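Local coordinates for ABC transporter sugar binding protein (PDB 3UOR) that probably binds maltose or related sugars in the periplasm and delivers them to an ABC transporter, at residues Y230-Q235 with T388-V392. Residues are numbered along the deposited sequence; the frame is centred on the assembly and turned at random.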
ATOM      1  N   TYR A 230      15.180  -0.787  11.417  1.00 25.20           N
ATOM      2  CA  TYR A 230      15.396  -0.103  10.146  1.00 25.77           C
ATOM      3  C   TYR A 230      16.761   0.638  10.087  1.00 36.32           C
ATOM      4  O   TYR A 230      17.537   0.466   9.147  1.00 31.18           O
ATOM      5  CB  TYR A 230      14.231   0.875   9.927  1.00 22.78           C
ATOM      6  CG  TYR A 230      14.325   1.773   8.718  1.00 29.71           C
ATOM      7  CD1 TYR A 230      13.902   1.330   7.461  1.00 32.87           C
ATOM      8  CD2 TYR A 230      14.775   3.091   8.833  1.00 35.54           C
ATOM      9  CE1 TYR A 230      13.945   2.173   6.352  1.00 32.05           C
ATOM     10  CE2 TYR A 230      14.830   3.938   7.723  1.00 30.32           C
ATOM     11  CZ  TYR A 230      14.401   3.473   6.490  1.00 34.93           C
ATOM     12  OH  TYR A 230      14.431   4.283   5.379  1.00 36.71           O
ATOM     13  N   ASP A 231      17.062   1.449  11.090  1.00 36.62           N
ATOM     14  CA  ASP A 231      18.344   2.179  11.110  1.00 29.18           C
ATOM     15  C   ASP A 231      19.526   1.203  11.106  1.00 41.05           C
ATOM     16  O   ASP A 231      20.519   1.398  10.393  1.00 38.03           O
ATOM     17  CB  ASP A 231      18.404   3.074  12.341  1.00 33.32           C
ATOM     18  CG  ASP A 231      19.655   3.940  12.382  1.00 36.99           C
ATOM     19  OD1 ASP A 231      20.145   4.356  11.307  1.00 37.34           O
ATOM     20  OD2 ASP A 231      20.122   4.224  13.502  1.00 38.84           O
ATOM     21  N   ASN A 232      19.413   0.135  11.888  1.00 41.10           N
ATOM     22  CA  ASN A 232      20.505  -0.834  11.995  1.00 35.97           C
ATOM     23  C   ASN A 232      20.982  -1.364  10.639  1.00 43.12           C
ATOM     24  O   ASN A 232      22.165  -1.605  10.459  1.00 40.13           O
ATOM     25  CB  ASN A 232      20.112  -2.004  12.902  1.00 31.48           C
ATOM     26  CG  ASN A 232      21.266  -2.947  13.154  1.00 39.93           C
ATOM     27  OD1 ASN A 232      22.276  -2.569  13.744  1.00 39.96           O
ATOM     28  ND2 ASN A 232      21.119  -4.190  12.718  1.00 35.96           N
ATOM     29  N   MET A 233      20.065  -1.558   9.693  1.00 33.15           N
ATOM     30  CA  MET A 233      20.437  -2.111   8.390  1.00 34.28           C
ATOM     31  C   MET A 233      21.397  -1.189   7.632  1.00 38.31           C
ATOM     32  O   MET A 233      22.279  -1.656   6.925  1.00 38.07           O
ATOM     33  CB  MET A 233      19.197  -2.360   7.517  1.00 26.15           C
ATOM     34  CG  MET A 233      18.217  -3.398   8.096  1.00 32.81           C
ATOM     35  SD  MET A 233      16.974  -3.879   6.864  1.00 36.11           S
ATOM     36  CE  MET A 233      15.591  -4.141   7.962  1.00 35.60           C
ATOM     37  N   TYR A 234      21.197   0.119   7.722  1.00 30.03           N
ATOM     38  CA  TYR A 234      22.147   1.022   7.080  1.00 38.14           C
ATOM     39  C   TYR A 234      23.465   1.068   7.836  1.00 41.21           C
ATOM     40  O   TYR A 234      24.520   1.087   7.217  1.00 45.88           O
ATOM     41  CB  TYR A 234      21.590   2.438   6.952  1.00 31.10           C
ATOM     42  CG  TYR A 234      20.292   2.497   6.197  1.00 36.01           C
ATOM     43  CD1 TYR A 234      20.258   2.772   4.835  1.00 29.64           C
ATOM     44  CD2 TYR A 234      19.092   2.256   6.851  1.00 34.40           C
ATOM     45  CE1 TYR A 234      19.044   2.826   4.160  1.00 32.39           C
ATOM     46  CE2 TYR A 234      17.886   2.307   6.187  1.00 30.93           C
ATOM     47  CZ  TYR A 234      17.865   2.579   4.852  1.00 31.45           C
ATOM     48  OH  TYR A 234      16.643   2.642   4.228  1.00 28.79           O
ATOM     49  N   GLN A 235      23.403   1.079   9.164  1.00 38.23           N
ATOM     50  CA  GLN A 235      24.623   1.228   9.943  1.00 45.09           C
ATOM     51  C   GLN A 235      25.491  -0.022   9.870  1.00 46.27           C
ATOM     52  O   GLN A 235      26.710   0.072  10.053  1.00 46.13           O
ATOM     53  CB  GLN A 235      24.361   1.643  11.403  1.00 41.31           C
ATOM     54  CG  GLN A 235      23.481   2.891  11.614  1.00 41.10           C
ATOM     55  CD  GLN A 235      23.839   4.068  10.721  1.00 43.56           C
ATOM     56  OE1 GLN A 235      24.954   4.179  10.227  1.00 43.45           O
ATOM     57  NE2 GLN A 235      22.885   4.956  10.516  1.00 39.06           N
ATOM     58  N   THR A 388      13.636  10.035   9.920  1.00 27.80           N
ATOM     59  CA  THR A 388      14.397   8.788   9.857  1.00 34.51           C
ATOM     60  C   THR A 388      15.616   8.920   8.940  1.00 33.48           C
ATOM     61  O   THR A 388      16.665   8.346   9.208  1.00 37.83           O
ATOM     62  CB  THR A 388      13.525   7.581   9.430  1.00 34.51           C
ATOM     63  OG1 THR A 388      12.996   7.819   8.119  1.00 35.01           O
ATOM     64  CG2 THR A 388      12.377   7.403  10.399  1.00 31.05           C
ATOM     65  N   GLU A 389      15.483   9.676   7.858  1.00 30.62           N
ATOM     66  CA  GLU A 389      16.625   9.884   6.987  1.00 38.96           C
ATOM     67  C   GLU A 389      17.721  10.644   7.743  1.00 43.42           C
ATOM     68  O   GLU A 389      18.911  10.447   7.504  1.00 38.52           O
ATOM     69  CB  GLU A 389      16.211  10.640   5.742  1.00 41.86           C
ATOM     70  CG  GLU A 389      17.339  10.914   4.781  1.00 43.50           C
ATOM     71  CD  GLU A 389      16.856  11.644   3.549  1.00 60.45           C
ATOM     72  OE1 GLU A 389      15.827  12.353   3.643  1.00 76.91           O
ATOM     73  OE2 GLU A 389      17.496  11.518   2.491  1.00 59.22           O
ATOM     74  N   ARG A 390      17.318  11.490   8.681  1.00 38.11           N
ATOM     75  CA  ARG A 390      18.291  12.233   9.478  1.00 37.99           C
ATOM     76  C   ARG A 390      18.991  11.297  10.454  1.00 41.23           C
ATOM     77  O   ARG A 390      20.191  11.410  10.688  1.00 38.61           O
ATOM     78  CB  ARG A 390      17.608  13.355  10.249  1.00 38.41           C
ATOM     79  CG  ARG A 390      18.456  14.591  10.412  1.00 59.65           C
ATOM     80  CD  ARG A 390      17.556  15.815  10.396  1.00 67.80           C
ATOM     81  NE  ARG A 390      16.547  15.711  11.442  1.00 69.57           N
ATOM     82  CZ  ARG A 390      15.290  16.124  11.327  1.00 61.94           C
ATOM     83  NH1 ARG A 390      14.865  16.680  10.195  1.00 56.88           N
ATOM     84  NH2 ARG A 390      14.457  15.979  12.350  1.00 57.86           N
ATOM     85  N   VAL A 391      18.222  10.387  11.036  1.00 39.54           N
ATOM     86  CA  VAL A 391      18.774   9.358  11.891  1.00 37.45           C
ATOM     87  C   VAL A 391      19.787   8.522  11.116  1.00 44.70           C
ATOM     88  O   VAL A 391      20.906   8.302  11.593  1.00 40.47           O
ATOM     89  CB  VAL A 391      17.675   8.453  12.443  1.00 38.83           C
ATOM     90  CG1 VAL A 391      18.264   7.141  12.980  1.00 32.58           C
ATOM     91  CG2 VAL A 391      16.895   9.194  13.505  1.00 31.08           C
ATOM     92  N   VAL A 392      19.402   8.063   9.922  1.00 32.74           N
ATOM     93  CA  VAL A 392      20.298   7.235   9.115  1.00 34.16           C
ATOM     94  C   VAL A 392      21.549   7.981   8.626  1.00 41.51           C
ATOM     95  O   VAL A 392      22.664   7.486   8.745  1.00 43.87           O
ATOM     96  CB  VAL A 392      19.600   6.632   7.899  1.00 38.92           C
ATOM     97  CG1 VAL A 392      20.590   5.824   7.086  1.00 35.21           C
ATOM     98  CG2 VAL A 392      18.397   5.749   8.339  1.00 29.19           C
TER
HETATM   99  O   HOH W   1      14.307   7.294   5.739  1.00 42.49           O
HETATM  100  O   HOH W   2      21.814   6.440  13.254  1.00 39.02           O
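Val392 fits as a knob into the hole formed by Tyr230, Asp231, Tyr234 and Gln235 where two helical segments, their axes 10.0 Å apart at closest approach, run in roughly the same direction and cross at -36°. Valine suits this socket because its two methyls spread across it: both touch Tyr234, and CG2 also reaches Asp231 and Tyr230. CG1, anti to the backbone N (chi1 178°), lies over one face of the Tyr234 ring, 3.5 Å from Tyr234 CG, while CG2 turns to Asp231 OD1 and the Tyr230 ring, which it meets obliquely, 4.0 Å from Tyr230 CE2. The Tyr234 ring presents an edge, through CE2, to a face of Tyr230 near its rim, so the two rings line the socket at different tilts.

Polar groups complete the hole. Gln235, bent at chi2, folds its amide back so that both bonds from NE2 lie close to the amide plane: one crosses to Val392 O at 3.1 Å, in the carbonyl plane and on a lone pair, and the other runs to Asp231 OD1 at 2.9 Å, on the syn side of the carboxylate. A primary amide thus joins the helices while holding the carboxylate of its own helix. OE1 of Gln235 is taken by Lys241. Asp231 OD2 bonds to His398, and a water lies between Asp231 OD2 and Val391 O, within bonding distance of both; Val391 CG1 packs 3.5 Å from Asp231 OD2. At the other end a second water bridges Tyr230 OH and Thr388 OG1; threonine suits here because its hydroxyl also bonds to Arg385 O of its own helix.

This helix-helix packing, about 22 Å from the chain's centre to its own, attaches the late helix 377-394 to the C-terminal end of helix 221-235. Helix 195-202 touches Tyr230, Tyr234 OH reaches Met189 O, and helix 398-412 packs against Val391.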